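PDB 6HP2: putative polyketide synthase from Brevibacillus brevis, which probably transfers a methyl group from S-adenosylmethionine to an oxygen of a polyketide intermediate, as the O-methyltransferase domain of a trans-AT multienzyme predicted to act in bacillaene biosynthesis. Local coordinates for residues 199-204 and 277-282; 207-212 and 282-287; 237-242 and 317-322. All blocks are in the same frame, centred on the assembly; numbering follows the deposited sequence.

Contact 1 (199-204 and 277-282); sequences IDYIAN and ISLERG
Tyr-201 and Leu-279 make up the buried half of this contact, where the end of strand 194-203 meets the last turns of helix 263-281. Methyl CD2 of Leu-279 comes up to the ring edge of Tyr-201, near the ring plane, and lies 4.2 Å from CE1; the two side chains run about perpendicular. With CG anti to the carbonyl carbon (chi1 -74°), the tyrosine carries its ring toward the helix, and there its OH hydrogen-bonds Gln-275 one turn earlier. Phe-174 and Tyr-286 each meet this ring edge-to-face.

The other half is polar and partly open to solvent. Just past the strand, the amide of Asn-204 turns its ND2 to the carbonyl of Gly-282, with 3.0 Å from ND2 to O. The N-H points well at the oxygen (161°), which lies close to the plane of the asparagine amide, but the donor stands above the carbonyl plane of the glycine. Ser-285 OG is a second partner of ND2, so one amide nitrogen links the end of strand 194-203 both to the turn at Gly-282 and to strand 284-293. Gly-282, at a phi of 93°, is the C-prime residue of the Schellman motif that ends helix 263-281. The whole is a helix end packed against a central strand of the Rossmann-like class I methyltransferase fold.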
loop_
_atom_site.group_PDB
_atom_site.type_symbol
_atom_site.label_atom_id
_atom_site.label_comp_id
_atom_site.label_asym_id
_atom_site.label_seq_id
_atom_site.Cartn_x
_atom_site.Cartn_y
_atom_site.Cartn_z
ATOM N N ILE A 199 -0.555 -3.367 0.256
ATOM C CA ILE A 199 0.606 -3.155 1.095
ATOM C C ILE A 199 0.019 -2.861 2.456
ATOM O O ILE A 199 -0.680 -1.858 2.617
ATOM C CB ILE A 199 1.522 -2.020 0.617
ATOM C CG1 ILE A 199 2.087 -2.320 -0.785
ATOM C CG2 ILE A 199 2.671 -1.803 1.612
ATOM C CD1 ILE A 199 3.161 -1.407 -1.232
ATOM N N ASP A 200 0.358 -3.692 3.459
ATOM C CA ASP A 200 -0.360 -3.625 4.724
ATOM C C ASP A 200 0.451 -4.300 5.821
ATOM O O ASP A 200 1.487 -4.950 5.583
ATOM C CB ASP A 200 -1.739 -4.254 4.601
ATOM C CG ASP A 200 -2.824 -3.422 5.228
ATOM O OD1 ASP A 200 -2.599 -2.884 6.315
ATOM O OD2 ASP A 200 -3.937 -3.358 4.626
ATOM N N TYR A 201 -0.022 -4.098 7.036
ATOM C CA TYR A 201 0.604 -4.687 8.220
ATOM C C TYR A 201 -0.035 -5.982 8.716
ATOM O O TYR A 201 -1.258 -6.183 8.662
ATOM C CB TYR A 201 0.597 -3.670 9.349
ATOM C CG TYR A 201 1.570 -2.564 9.207
ATOM C CD1 TYR A 201 2.938 -2.804 9.343
ATOM C CD2 TYR A 201 1.154 -1.226 8.983
ATOM C CE1 TYR A 201 3.835 -1.777 9.265
ATOM C CE2 TYR A 201 2.095 -0.203 8.921
ATOM C CZ TYR A 201 3.417 -0.483 9.021
ATOM O OH TYR A 201 4.393 0.529 8.951
ATOM N N ILE A 202 0.818 -6.861 9.206
ATOM C CA ILE A 202 0.411 -8.064 9.931
ATOM C C ILE A 202 0.948 -7.961 11.368
ATOM O O ILE A 202 2.141 -7.666 11.578
ATOM C CB ILE A 202 0.957 -9.328 9.261
ATOM C CG1 ILE A 202 0.473 -9.428 7.819
ATOM C CG2 ILE A 202 0.625 -10.588 10.075
ATOM C CD1 ILE A 202 1.195 -10.569 7.057
ATOM N N ALA A 203 0.103 -8.266 12.349
ATOM C CA ALA A 203 0.543 -8.241 13.734
ATOM C C ALA A 203 1.050 -9.644 14.076
ATOM O O ALA A 203 0.360 -10.635 13.820
ATOM C CB ALA A 203 -0.591 -7.806 14.654
ATOM N N ASN A 204 2.252 -9.731 14.644
ATOM C CA ASN A 204 2.871 -11.011 15.011
ATOM C C ASN A 204 2.600 -11.414 16.443
ATOM O O ASN A 204 3.354 -12.189 17.030
ATOM C CB ASN A 204 4.362 -10.933 14.736
ATOM C CG ASN A 204 4.627 -10.725 13.280
ATOM O OD1 ASN A 204 4.002 -11.431 12.444
ATOM N ND2 ASN A 204 5.410 -9.710 12.925
ATOM N N ILE A 277 9.146 1.762 15.638
ATOM C CA ILE A 277 9.402 1.014 16.864
ATOM C C ILE A 277 8.828 -0.397 16.786
ATOM O O ILE A 277 9.496 -1.383 17.153
ATOM C CB ILE A 277 8.852 1.784 18.085
ATOM C CG1 ILE A 277 9.572 3.119 18.205
ATOM C CG2 ILE A 277 8.976 0.968 19.328
ATOM C CD1 ILE A 277 8.974 4.037 19.296
ATOM N N SER A 278 7.545 -0.515 16.436
ATOM C CA SER A 278 6.930 -1.845 16.393
ATOM C C SER A 278 7.600 -2.754 15.365
ATOM O O SER A 278 7.718 -3.954 15.607
ATOM C CB SER A 278 5.436 -1.753 16.111
ATOM O OG SER A 278 4.829 -0.980 17.091
ATOM N N LEU A 279 8.004 -2.225 14.192
ATOM C CA LEU A 279 8.755 -3.038 13.224
ATOM C C LEU A 279 10.079 -3.508 13.813
ATOM O O LEU A 279 10.478 -4.655 13.612
ATOM C CB LEU A 279 9.016 -2.280 11.882
ATOM C CG LEU A 279 7.905 -2.018 10.997
ATOM C CD1 LEU A 279 8.218 -0.899 9.951
ATOM C CD2 LEU A 279 7.550 -3.373 10.255
ATOM N N GLU A 280 10.789 -2.628 14.527
ATOM C CA GLU A 280 12.074 -3.000 15.103
ATOM C C GLU A 280 11.904 -4.084 16.160
ATOM O O GLU A 280 12.739 -4.983 16.255
ATOM C CB GLU A 280 12.767 -1.775 15.711
ATOM C CG GLU A 280 14.192 -2.058 16.189
ATOM C CD GLU A 280 14.918 -0.815 16.677
ATOM O OE1 GLU A 280 14.302 0.272 16.680
ATOM O OE2 GLU A 280 16.104 -0.925 17.055
ATOM N N ARG A 281 10.841 -3.998 16.978
ATOM C CA ARG A 281 10.569 -5.026 17.975
ATOM C C ARG A 281 10.187 -6.357 17.332
ATOM O O ARG A 281 10.274 -7.410 17.966
ATOM C CB ARG A 281 9.446 -4.582 18.885
ATOM C CG ARG A 281 9.676 -3.238 19.612
ATOM C CD ARG A 281 10.557 -3.342 20.790
ATOM N NE ARG A 281 10.751 -2.009 21.366
ATOM C CZ ARG A 281 11.209 -1.773 22.590
ATOM N NH1 ARG A 281 11.517 -2.786 23.393
ATOM N NH2 ARG A 281 11.351 -0.522 23.008
ATOM N N GLY A 282 9.615 -6.314 16.151
ATOM C CA GLY A 282 9.069 -7.473 15.451
ATOM C C GLY A 282 7.594 -7.695 15.712
ATOM O O GLY A 282 7.040 -8.708 15.278
#

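Contact 2 (207-212 and 282-287); sequences GPIVDQ and GWISYC
The small β-hairpin formed by strands 209-211 and 216-218 touches the main methyltransferase sheet through Ile-209, which meets Trp-283 and Ile-284 at the start of strand 284-293. The case illustrates how one apolar side chain can link an accessory hairpin to a neighbouring sheet; between these two segments everything rests on Ile-209. Strand 209-211 is not a further member of the large sheet: its backbone bonding is to its own hairpin partner, Ile-209 pairing with Ile-218, and the CA atoms of Ile-209 and Ile-284 remain 8.4 Å apart.

The gap is bridged by the long branch of Ile-209. CG1 is anti to the carbonyl carbon and chi2 is extended (176°), which carries methyl CD1 straight out from the hairpin. The same side chain also rests on Ala-203, near the end of strand 194-203. Of the Trp-283 side chain it is CB that touches, 4.0 Å from Ile-209 CD1; the indole, at an exposed position, turns off elsewhere. CD1 of Ile-209 also comes within 3.7 Å of the backbone O of Trp-283, a plain van der Waals approach.

Ile-284 is buried and crosses Ile-209 at about a right angle. Its CG1 sits between backbone N and carbonyl carbon (chi1 59°), an arrangement that turns the short branch toward the hairpin. There CG2 of Ile-284 presses on CD1 of Ile-209 at 3.5 Å, tighter than a usual methyl contact.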
loop_
_atom_site.group_PDB
_atom_site.type_symbol
_atom_site.label_atom_id
_atom_site.label_comp_id
_atom_site.label_asym_id
_atom_site.label_seq_id
_atom_site.Cartn_x
_atom_site.Cartn_y
_atom_site.Cartn_z
ATOM N N GLY A 207 -2.967 -11.278 19.894
ATOM C CA GLY A 207 -4.105 -10.438 19.615
ATOM C C GLY A 207 -3.769 -9.287 18.670
ATOM O O GLY A 207 -2.595 -8.922 18.469
ATOM N N PRO A 208 -4.797 -8.672 18.085
ATOM C CA PRO A 208 -4.557 -7.573 17.129
ATOM C C PRO A 208 -3.970 -6.354 17.822
ATOM O O PRO A 208 -4.100 -6.169 19.031
ATOM C CB PRO A 208 -5.955 -7.296 16.548
ATOM C CG PRO A 208 -6.886 -7.720 17.639
ATOM C CD PRO A 208 -6.233 -8.893 18.345
ATOM N N ILE A 209 -3.248 -5.556 17.044
ATOM C CA ILE A 209 -2.622 -4.352 17.543
ATOM C C ILE A 209 -3.533 -3.206 17.146
ATOM O O ILE A 209 -3.865 -3.045 15.962
ATOM C CB ILE A 209 -1.204 -4.191 16.986
ATOM C CG1 ILE A 209 -0.283 -5.231 17.648
ATOM C CG2 ILE A 209 -0.699 -2.767 17.236
ATOM C CD1 ILE A 209 1.126 -5.250 17.131
ATOM N N VAL A 210 -4.008 -2.475 18.143
ATOM C CA VAL A 210 -5.053 -1.475 17.960
ATOM C C VAL A 210 -4.645 -0.239 18.735
ATOM O O VAL A 210 -4.363 -0.329 19.935
ATOM C CB VAL A 210 -6.427 -1.963 18.456
ATOM C CG1 VAL A 210 -7.424 -0.793 18.500
ATOM C CG2 VAL A 210 -6.956 -3.087 17.592
ATOM N N ASP A 211 -4.592 0.908 18.053
ATOM C CA ASP A 211 -4.315 2.211 18.678
ATOM C C ASP A 211 -5.530 3.107 18.407
ATOM O O ASP A 211 -5.690 3.684 17.308
ATOM C CB ASP A 211 -3.030 2.838 18.148
ATOM C CG ASP A 211 -2.675 4.118 18.872
ATOM O OD1 ASP A 211 -3.454 4.539 19.757
ATOM O OD2 ASP A 211 -1.620 4.705 18.556
ATOM N N GLN A 212 -6.396 3.204 19.418
ATOM C CA GLN A 212 -7.688 3.851 19.231
ATOM C C GLN A 212 -7.527 5.327 18.895
ATOM O O GLN A 212 -8.282 5.868 18.078
ATOM C CB GLN A 212 -8.538 3.675 20.492
ATOM C CG GLN A 212 -9.968 4.174 20.355
ATOM C CD GLN A 212 -10.721 3.506 19.209
ATOM O OE1 GLN A 212 -11.474 4.154 18.482
ATOM N NE2 GLN A 212 -10.519 2.202 19.047
ATOM N N GLY A 282 9.615 -6.314 16.151
ATOM C CA GLY A 282 9.069 -7.473 15.451
ATOM C C GLY A 282 7.594 -7.695 15.712
ATOM O O GLY A 282 7.040 -8.708 15.278
ATOM N N TRP A 283 6.929 -6.734 16.322
ATOM C CA TRP A 283 5.522 -6.881 16.655
ATOM C C TRP A 283 4.639 -6.858 15.431
ATOM O O TRP A 283 3.537 -7.434 15.469
ATOM C CB TRP A 283 5.049 -5.778 17.602
ATOM C CG TRP A 283 5.736 -5.854 18.933
ATOM C CD1 TRP A 283 6.356 -6.931 19.488
ATOM C CD2 TRP A 283 5.914 -4.767 19.830
ATOM N NE1 TRP A 283 6.927 -6.573 20.705
ATOM C CE2 TRP A 283 6.639 -5.247 20.940
ATOM C CE3 TRP A 283 5.523 -3.418 19.793
ATOM C CZ2 TRP A 283 6.995 -4.411 22.043
ATOM C CZ3 TRP A 283 5.861 -2.590 20.893
ATOM C CH2 TRP A 283 6.601 -3.101 21.996
ATOM N N ILE A 284 5.049 -6.123 14.394
ATOM C CA ILE A 284 4.302 -6.089 13.149
ATOM C C ILE A 284 5.227 -6.371 11.992
ATOM O O ILE A 284 6.449 -6.247 12.095
ATOM C CB ILE A 284 3.593 -4.749 12.920
ATOM C CG1 ILE A 284 4.628 -3.619 12.891
ATOM C CG2 ILE A 284 2.572 -4.539 14.034
ATOM C CD1 ILE A 284 3.985 -2.173 12.817
ATOM N N SER A 285 4.616 -6.824 10.908
ATOM C CA SER A 285 5.285 -7.048 9.642
ATOM C C SER A 285 4.616 -6.192 8.579
ATOM O O SER A 285 3.378 -6.183 8.454
ATOM C CB SER A 285 5.240 -8.529 9.218
ATOM O OG SER A 285 5.946 -9.323 10.129
ATOM N N TYR A 286 5.425 -5.524 7.745
ATOM C CA TYR A 286 4.960 -4.692 6.654
ATOM C C TYR A 286 5.076 -5.581 5.437
ATOM O O TYR A 286 6.185 -5.955 5.059
ATOM C CB TYR A 286 5.928 -3.543 6.504
ATOM C CG TYR A 286 5.612 -2.544 5.433
ATOM C CD1 TYR A 286 5.956 -2.755 4.110
ATOM C CD2 TYR A 286 5.053 -1.348 5.765
ATOM C CE1 TYR A 286 5.700 -1.791 3.156
ATOM C CE2 TYR A 286 4.761 -0.406 4.836
ATOM C CZ TYR A 286 5.137 -0.595 3.548
ATOM O OH TYR A 286 4.819 0.378 2.633
ATOM N N CYS A 287 3.964 -5.933 4.804
ATOM C CA CYS A 287 4.049 -6.856 3.687
ATOM C C CYS A 287 3.291 -6.493 2.413
ATOM O O CYS A 287 2.336 -5.719 2.443
ATOM C CB CYS A 287 3.542 -8.225 4.130
ATOM S SG CYS A 287 4.337 -8.991 5.559
#

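Contact 3 (237-242 and 317-322); sequences EIIDVS and PEALAE
Glu-237 and Glu-322 bring two flat carboxylates near each other through one oxygen apiece, OE2 of Glu-237 lying 4.4 Å from OE2 of Glu-322. Their planes are turned about 80° apart, and no face of one covers the other. Like charges at this spacing would be unfavourable alone, but two basic residues, Lys-90 and Arg-314, lie beside them: Glu-237 forms salt bridges through OE1 with Lys-90 and through OE2 with Arg-314, and Glu-322 OE2 makes long, weak ion pairs with the same two residues. Their positive charge probably offsets the repulsion and keeps both acids ionised.

A third carboxylate, that of Asp-240, closes the strand. Its OD1 receives the backbone N of Ser-242 from above the carboxylate plane, 2.9 Å from N to OD1, which defines an Asx turn at the start of helix 242-249.

Between these polar ends lies the apolar heart of the contact. Ile-239 has CG1 anti to the carbonyl carbon (chi1 -65°) and directs its long branch at the helix, where CD1 meets CB of Ala-319 at 3.6 Å and CG1 lies 4.1 Å from that same CB. Val-86 of helix 70-88 touches both residues. A small alanine thus lets helix 316-326 come close to strand 233-240, the helix-on-sheet packing that builds the layers of a Rossmann-like α/β fold.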
loop_
_atom_site.group_PDB
_atom_site.type_symbol
_atom_site.label_atom_id
_atom_site.label_comp_id
_atom_site.label_asym_id
_atom_site.label_seq_id
_atom_site.Cartn_x
_atom_site.Cartn_y
_atom_site.Cartn_z
ATOM N N GLU A 237 0.690 -14.613 -3.354
ATOM C CA GLU A 237 2.044 -14.243 -3.016
ATOM C C GLU A 237 1.999 -13.276 -1.849
ATOM O O GLU A 237 1.123 -12.392 -1.783
ATOM C CB GLU A 237 2.742 -13.605 -4.226
ATOM C CG GLU A 237 4.234 -13.439 -4.052
ATOM C CD GLU A 237 4.969 -13.128 -5.363
ATOM O OE1 GLU A 237 4.337 -13.179 -6.421
ATOM O OE2 GLU A 237 6.177 -12.831 -5.331
ATOM N N ILE A 238 2.877 -13.500 -0.880
ATOM C CA ILE A 238 3.027 -12.594 0.275
ATOM C C ILE A 238 4.518 -12.341 0.437
ATOM O O ILE A 238 5.317 -13.284 0.465
ATOM C CB ILE A 238 2.384 -13.153 1.560
ATOM C CG1 ILE A 238 2.610 -12.269 2.788
ATOM C CG2 ILE A 238 2.922 -14.610 1.851
ATOM C CD1 ILE A 238 1.719 -11.090 2.851
ATOM N N ILE A 239 4.909 -11.063 0.472
ATOM C CA ILE A 239 6.293 -10.698 0.526
ATOM C C ILE A 239 6.565 -9.872 1.776
ATOM O O ILE A 239 5.870 -8.900 2.011
ATOM C CB ILE A 239 6.648 -9.858 -0.706
ATOM C CG1 ILE A 239 6.517 -10.692 -1.985
ATOM C CG2 ILE A 239 8.040 -9.297 -0.568
ATOM C CD1 ILE A 239 6.500 -9.865 -3.251
ATOM N N ASP A 240 7.586 -10.217 2.556
ATOM C CA ASP A 240 7.857 -9.475 3.780
ATOM C C ASP A 240 8.941 -8.408 3.558
ATOM O O ASP A 240 10.065 -8.741 3.191
ATOM C CB ASP A 240 8.305 -10.441 4.875
ATOM C CG ASP A 240 8.480 -9.760 6.216
ATOM O OD1 ASP A 240 8.194 -8.550 6.308
ATOM O OD2 ASP A 240 8.901 -10.436 7.176
ATOM N N VAL A 241 8.608 -7.133 3.770
ATOM C CA VAL A 241 9.573 -6.054 3.590
ATOM C C VAL A 241 9.994 -5.408 4.908
ATOM O O VAL A 241 10.664 -4.378 4.901
ATOM C CB VAL A 241 8.999 -4.935 2.705
ATOM C CG1 VAL A 241 10.118 -4.218 1.976
ATOM C CG2 VAL A 241 7.974 -5.482 1.723
ATOM N N SER A 242 9.620 -6.012 6.033
ATOM C CA SER A 242 9.919 -5.436 7.347
ATOM C C SER A 242 11.375 -5.008 7.575
ATOM O O SER A 242 11.613 -3.895 8.043
ATOM C CB SER A 242 9.460 -6.367 8.480
ATOM O OG SER A 242 8.168 -6.882 8.221
ATOM N N PRO A 317 14.027 -8.765 -0.779
ATOM C CA PRO A 317 15.166 -8.796 -1.703
ATOM C C PRO A 317 15.070 -9.914 -2.711
ATOM O O PRO A 317 15.529 -9.740 -3.848
ATOM C CB PRO A 317 16.374 -9.005 -0.796
ATOM C CG PRO A 317 15.890 -8.426 0.576
ATOM C CD PRO A 317 14.457 -8.854 0.634
ATOM N N GLU A 318 14.448 -11.036 -2.328
ATOM C CA GLU A 318 14.320 -12.167 -3.250
ATOM C C GLU A 318 13.315 -11.839 -4.333
ATOM O O GLU A 318 13.568 -12.107 -5.512
ATOM C CB GLU A 318 13.911 -13.446 -2.509
ATOM C CG GLU A 318 13.643 -14.643 -3.417
ATOM C CD GLU A 318 12.978 -15.817 -2.683
ATOM O OE1 GLU A 318 13.327 -16.076 -1.504
ATOM O OE2 GLU A 318 12.098 -16.465 -3.283
ATOM N N ALA A 319 12.169 -11.258 -3.947
ATOM C CA ALA A 319 11.170 -10.819 -4.918
ATOM C C ALA A 319 11.693 -9.704 -5.824
ATOM O O ALA A 319 11.381 -9.670 -7.031
ATOM C CB ALA A 319 9.916 -10.355 -4.185
ATOM N N LEU A 320 12.415 -8.740 -5.249
ATOM C CA LEU A 320 13.008 -7.670 -6.042
ATOM C C LEU A 320 13.994 -8.232 -7.056
ATOM O O LEU A 320 13.976 -7.858 -8.233
ATOM C CB LEU A 320 13.721 -6.680 -5.119
ATOM C CG LEU A 320 14.513 -5.546 -5.712
ATOM C CD1 LEU A 320 13.633 -4.605 -6.586
ATOM C CD2 LEU A 320 15.203 -4.760 -4.560
ATOM N N ALA A 321 14.864 -9.143 -6.613
ATOM C CA ALA A 321 15.848 -9.723 -7.524
ATOM C C ALA A 321 15.172 -10.567 -8.610
ATOM O O ALA A 321 15.631 -10.612 -9.764
ATOM C CB ALA A 321 16.848 -10.540 -6.710
ATOM N N GLU A 322 14.092 -11.251 -8.254
ATOM C CA GLU A 322 13.330 -12.008 -9.251
ATOM C C GLU A 322 12.732 -11.063 -10.283
ATOM O O GLU A 322 12.779 -11.304 -11.478
ATOM C CB GLU A 322 12.218 -12.819 -8.575
ATOM C CG GLU A 322 11.368 -13.672 -9.532
ATOM C CD GLU A 322 10.118 -14.233 -8.880
ATOM O OE1 GLU A 322 9.897 -15.448 -8.979
ATOM O OE2 GLU A 322 9.332 -13.471 -8.291
#

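In the fold
The three contacts gather on the antiparallel part of one mixed sheet whose first seven strands run in the order 3-2-1-4-5-7-6, the class I methyltransferase hallmark. Contacts 1 and 2 have centres about 5 Å apart and share Gly-282; strand 194-203 joins strand 284-293 through Ile-202 O to Ser-285 N, 2.7 Å. On its other side strand 284-293 reaches contact 3, Tyr-286 O lying 3.0 Å from Val-241 N, although the centres of contacts 2 and 3 are about 20 Å apart. Contact 1 stays outside the cofactor site, the Tyr-201 side chain being about 10 Å from bound S-adenosyl-L-homocysteine; the hairpin contact lies away from the binding residues.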